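Local coordinates for putative uncharacterized protein (Photobacterium profundum, PDB 3R87), which probably hydrolyses acyl thioesters, as a hotdog-fold thioesterase of the 4-hydroxybenzoyl-CoA thioesterase family, and can bind magnesium, at residues Phe82-Trp92 with Gln122-Met133. Numbering follows the deposited sequence.
Sequences FTLDGKYKTLW and QPVPADILASMM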
loop_
_atom_site.group_PDB
_atom_site.type_symbol
_atom_site.label_atom_id
_atom_site.label_comp_id
_atom_site.label_asym_id
_atom_site.label_seq_id
_atom_site.Cartn_x
_atom_site.Cartn_y
_atom_site.Cartn_z
ATOM N N PHE A 82 -21.721 7.833 -12.771
ATOM C CA PHE A 82 -21.865 8.985 -11.894
ATOM C C PHE A 82 -23.146 9.668 -12.115
ATOM O O PHE A 82 -23.752 9.612 -13.209
ATOM C CB PHE A 82 -20.683 10.031 -12.016
ATOM C CG PHE A 82 -20.619 10.705 -13.331
ATOM C CD1 PHE A 82 -19.834 10.231 -14.427
ATOM C CD2 PHE A 82 -21.369 11.894 -13.532
ATOM C CE1 PHE A 82 -19.805 10.885 -15.637
ATOM C CE2 PHE A 82 -21.339 12.495 -14.788
ATOM C CZ PHE A 82 -20.516 12.013 -15.854
ATOM N N THR A 83 -23.598 10.365 -11.075
ATOM C CA THR A 83 -24.726 11.270 -11.176
ATOM C C THR A 83 -24.365 12.501 -10.339
ATOM O O THR A 83 -23.760 12.453 -9.314
ATOM C CB THR A 83 -25.969 10.627 -10.590
ATOM O OG1 THR A 83 -25.979 10.717 -9.232
ATOM C CG2 THR A 83 -26.032 9.105 -10.795
ATOM N N LEU A 84 -24.747 13.626 -10.834
ATOM C CA LEU A 84 -24.511 14.905 -10.135
ATOM C C LEU A 84 -25.615 15.084 -9.112
ATOM O O LEU A 84 -26.780 14.828 -9.423
ATOM C CB LEU A 84 -24.440 16.075 -11.143
ATOM C CG LEU A 84 -23.584 15.676 -12.387
ATOM C CD1 LEU A 84 -23.656 16.580 -13.635
ATOM C CD2 LEU A 84 -22.093 15.511 -11.855
ATOM N N ASP A 85 -25.331 15.602 -7.934
ATOM C CA ASP A 85 -26.355 15.774 -6.932
ATOM C C ASP A 85 -26.194 17.234 -6.404
ATOM O O ASP A 85 -25.597 17.458 -5.370
ATOM C CB ASP A 85 -26.097 14.716 -5.845
ATOM C CG ASP A 85 -27.058 14.816 -4.667
ATOM O OD1 ASP A 85 -26.682 14.386 -3.516
ATOM O OD2 ASP A 85 -28.183 15.289 -4.883
ATOM N N GLY A 86 -26.656 18.229 -7.169
ATOM C CA GLY A 86 -26.324 19.628 -6.905
ATOM C C GLY A 86 -24.960 20.064 -7.413
ATOM O O GLY A 86 -24.176 19.250 -8.012
ATOM N N LYS A 87 -24.580 21.282 -7.021
ATOM C CA LYS A 87 -23.274 21.922 -7.384
ATOM C C LYS A 87 -22.022 21.389 -6.672
ATOM O O LYS A 87 -20.894 21.578 -7.217
ATOM C CB LYS A 87 -23.412 23.449 -7.078
ATOM C CG LYS A 87 -22.239 24.397 -7.491
ATOM C CD LYS A 87 -22.677 25.937 -7.482
ATOM C CE LYS A 87 -22.914 26.735 -6.194
ATOM N NZ LYS A 87 -21.764 27.508 -5.529
ATOM N N TYR A 88 -22.178 20.730 -5.516
ATOM C CA TYR A 88 -21.089 20.332 -4.655
ATOM C C TYR A 88 -20.771 18.865 -4.686
ATOM O O TYR A 88 -19.581 18.524 -4.661
ATOM C CB TYR A 88 -21.291 20.779 -3.187
ATOM C CG TYR A 88 -21.369 22.285 -3.077
ATOM C CD1 TYR A 88 -20.190 23.071 -2.946
ATOM C CD2 TYR A 88 -22.600 22.929 -3.197
ATOM C CE1 TYR A 88 -20.260 24.465 -2.894
ATOM C CE2 TYR A 88 -22.722 24.361 -3.142
ATOM C CZ TYR A 88 -21.533 25.110 -2.988
ATOM O OH TYR A 88 -21.571 26.505 -2.919
ATOM N N LYS A 89 -21.789 17.995 -4.788
ATOM C CA LYS A 89 -21.666 16.549 -4.607
ATOM C C LYS A 89 -21.695 15.859 -5.983
ATOM O O LYS A 89 -22.442 16.257 -6.922
ATOM C CB LYS A 89 -22.896 16.035 -3.874
ATOM C CG LYS A 89 -23.168 16.767 -2.570
ATOM C CD LYS A 89 -24.196 16.028 -1.743
ATOM C CE LYS A 89 -23.569 14.797 -1.095
ATOM N NZ LYS A 89 -24.351 14.217 0.041
ATOM N N THR A 90 -20.959 14.758 -6.047
ATOM C CA THR A 90 -21.028 13.821 -7.147
ATOM C C THR A 90 -21.210 12.443 -6.536
ATOM O O THR A 90 -20.483 12.066 -5.612
ATOM C CB THR A 90 -19.788 13.888 -8.058
ATOM O OG1 THR A 90 -19.622 15.206 -8.541
ATOM C CG2 THR A 90 -20.054 13.037 -9.319
ATOM N N LEU A 91 -22.203 11.667 -7.033
ATOM C CA LEU A 91 -22.428 10.333 -6.610
ATOM C C LEU A 91 -21.881 9.353 -7.615
ATOM O O LEU A 91 -22.144 9.511 -8.826
ATOM C CB LEU A 91 -23.957 10.096 -6.411
ATOM C CG LEU A 91 -24.641 11.176 -5.680
ATOM C CD1 LEU A 91 -26.134 10.862 -5.634
ATOM C CD2 LEU A 91 -24.002 11.343 -4.270
ATOM N N TRP A 92 -21.138 8.384 -7.178
ATOM C CA TRP A 92 -20.531 7.387 -8.028
ATOM C C TRP A 92 -21.035 6.022 -7.631
ATOM O O TRP A 92 -21.089 5.691 -6.427
ATOM C CB TRP A 92 -19.021 7.439 -7.926
ATOM C CG TRP A 92 -18.386 8.741 -8.266
ATOM C CD1 TRP A 92 -18.195 9.817 -7.462
ATOM C CD2 TRP A 92 -17.801 9.104 -9.534
ATOM N NE1 TRP A 92 -17.543 10.798 -8.153
ATOM C CE2 TRP A 92 -17.271 10.398 -9.421
ATOM C CE3 TRP A 92 -17.611 8.408 -10.749
ATOM C CZ2 TRP A 92 -16.568 11.035 -10.469
ATOM C CZ3 TRP A 92 -16.935 9.028 -11.777
ATOM C CH2 TRP A 92 -16.459 10.324 -11.641
ATOM N N GLN A 122 -16.147 23.328 -2.434
ATOM C CA GLN A 122 -16.197 24.202 -3.599
ATOM C C GLN A 122 -17.139 23.512 -4.592
ATOM O O GLN A 122 -17.238 22.262 -4.666
ATOM C CB GLN A 122 -14.836 24.347 -4.314
ATOM C CG GLN A 122 -13.772 24.941 -3.359
ATOM C CD GLN A 122 -14.046 26.375 -2.922
ATOM O OE1 GLN A 122 -13.675 26.786 -1.764
ATOM N NE2 GLN A 122 -14.674 27.133 -3.796
ATOM N N PRO A 123 -17.772 24.261 -5.468
ATOM C CA PRO A 123 -18.607 23.623 -6.567
ATOM C C PRO A 123 -17.649 22.787 -7.532
ATOM O O PRO A 123 -16.499 23.170 -7.721
ATOM C CB PRO A 123 -19.159 24.842 -7.337
ATOM C CG PRO A 123 -19.163 25.903 -6.268
ATOM C CD PRO A 123 -17.832 25.743 -5.527
ATOM N N VAL A 124 -18.157 21.730 -8.153
ATOM C CA VAL A 124 -17.343 20.978 -9.159
ATOM C C VAL A 124 -17.055 21.917 -10.326
ATOM O O VAL A 124 -17.971 22.476 -10.896
ATOM C CB VAL A 124 -17.995 19.730 -9.765
ATOM C CG1 VAL A 124 -17.060 19.020 -10.765
ATOM C CG2 VAL A 124 -18.484 18.758 -8.692
ATOM N N PRO A 125 -15.772 22.144 -10.697
ATOM C CA PRO A 125 -15.496 23.083 -11.808
ATOM C C PRO A 125 -16.155 22.640 -13.088
ATOM O O PRO A 125 -16.173 21.461 -13.445
ATOM C CB PRO A 125 -13.968 23.045 -11.875
ATOM C CG PRO A 125 -13.511 22.680 -10.489
ATOM C CD PRO A 125 -14.541 21.646 -10.024
ATOM N N ALA A 126 -16.647 23.611 -13.887
ATOM C CA ALA A 126 -17.271 23.288 -15.164
ATOM C C ALA A 126 -16.348 22.499 -16.094
ATOM O O ALA A 126 -16.804 21.637 -16.820
ATOM C CB ALA A 126 -17.659 24.590 -15.923
ATOM N N ASP A 127 -15.063 22.783 -16.077
ATOM C CA ASP A 127 -14.182 22.038 -16.974
ATOM C C ASP A 127 -14.037 20.588 -16.600
ATOM O O ASP A 127 -13.895 19.729 -17.497
ATOM C CB ASP A 127 -12.815 22.609 -16.905
ATOM C CG ASP A 127 -11.910 22.059 -18.027
ATOM O OD1 ASP A 127 -12.251 22.011 -19.246
ATOM O OD2 ASP A 127 -10.807 21.634 -17.652
ATOM N N ILE A 128 -14.136 20.292 -15.300
ATOM C CA ILE A 128 -14.156 18.902 -14.842
ATOM C C ILE A 128 -15.435 18.249 -15.280
ATOM O O ILE A 128 -15.437 17.138 -15.808
ATOM C CB ILE A 128 -13.929 18.824 -13.337
ATOM C CG1 ILE A 128 -12.529 19.303 -12.952
ATOM C CG2 ILE A 128 -14.222 17.424 -12.835
ATOM C CD1 ILE A 128 -11.400 18.421 -13.430
ATOM N N LEU A 129 -16.585 18.958 -15.046
ATOM C CA LEU A 129 -17.856 18.361 -15.471
ATOM C C LEU A 129 -17.870 18.147 -16.998
ATOM O O LEU A 129 -18.339 17.120 -17.451
ATOM C CB LEU A 129 -19.030 19.280 -15.078
ATOM C CG LEU A 129 -19.289 19.505 -13.568
ATOM C CD1 LEU A 129 -20.323 20.665 -13.316
ATOM C CD2 LEU A 129 -19.714 18.174 -12.994
ATOM N N ALA A 130 -17.309 19.067 -17.730
ATOM C CA ALA A 130 -17.256 18.899 -19.205
ATOM C C ALA A 130 -16.491 17.656 -19.578
ATOM O O ALA A 130 -16.898 16.920 -20.465
ATOM C CB ALA A 130 -16.626 20.122 -19.819
ATOM N N SER A 131 -15.346 17.470 -18.899
ATOM C CA SER A 131 -14.494 16.352 -19.188
ATOM C C SER A 131 -15.256 15.058 -18.881
ATOM O O SER A 131 -15.147 14.052 -19.564
ATOM C CB SER A 131 -13.153 16.487 -18.478
ATOM O OG SER A 131 -12.277 15.522 -18.857
ATOM N N MET A 132 -15.892 15.054 -17.705
ATOM C CA MET A 132 -16.647 13.877 -17.273
ATOM C C MET A 132 -17.720 13.517 -18.237
ATOM O O MET A 132 -17.954 12.314 -18.466
ATOM C CB MET A 132 -17.321 14.132 -15.917
ATOM C CG MET A 132 -16.312 14.189 -14.754
ATOM S SD MET A 132 -16.977 14.837 -13.226
ATOM C CE MET A 132 -18.330 13.697 -12.868
ATOM N N MET A 133 -18.407 14.488 -18.827
ATOM C CA MET A 133 -19.495 14.215 -19.731
ATOM C C MET A 133 -19.012 14.122 -21.203
ATOM O O MET A 133 -19.795 13.826 -22.115
ATOM C CB MET A 133 -20.544 15.308 -19.564
ATOM C CG MET A 133 -21.390 15.054 -18.251
ATOM S SD MET A 133 -22.129 16.653 -18.072
ATOM C CE MET A 133 -23.576 16.171 -18.980
HETATM O O HOH W 1 -20.678 22.443 -10.035
HETATM O O HOH W 2 -17.797 20.082 -3.132
#
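In this hotdog-fold chain the C-terminal helix 126-133 packs on the hairpin of strands 75-85 and 89-97 through a Met-aromatic contact between Met132 and Phe82. Met132 CE lies 3.7 Å from the centroid of the Phe82 ring and 14° off its normal, a CH-pi contact over the face, while SD stands farther up at 5.2 Å. The bend in the methionine chain at its last torsion sets this methyl over the ring, where Trp92 CZ2 and, in the conformer given, Thr90 CG2 also touch it, each at 4.0 Å from CE. Met133 CG meets the same phenyl at its edge, so two successive residues border Phe82 from two directions. One turn earlier, Leu129 CD2, in the conformer given, reaches Leu84 CD2 at 3.7 Å, extending the apolar seam along the strand; the axes of the segments 82-85 and 126-133 run roughly antiparallel, at 149°.

At the hairpin turn, hydrogen bonds join the segments. Val124 N donates to Lys87 O at 2.9 Å, and the C=O...N angle of 171° places the donor almost straight beyond the carbonyl. Water 1 donates to that same oxygen and to Val124 O, giving the turn a second link to the segment leading into the helix. Tyr88 lies alongside Pro123, its CE1 3.8 Å from CD, and Lys87 NZ donates to the tyrosine hydroxyl. Water 2 lies between Tyr88 O and Gln122 O.

Helix 126-133 also packs on helix 43-53 through Ile128, and Asp127, seen to bind magnesium in this protein though no metal is bound to this chain here, forms a salt bridge with Lys45 in the conformer given. Phe82 and Trp92 touch Val40 of helix 28-41, and Trp92 continues onto strand 106-115.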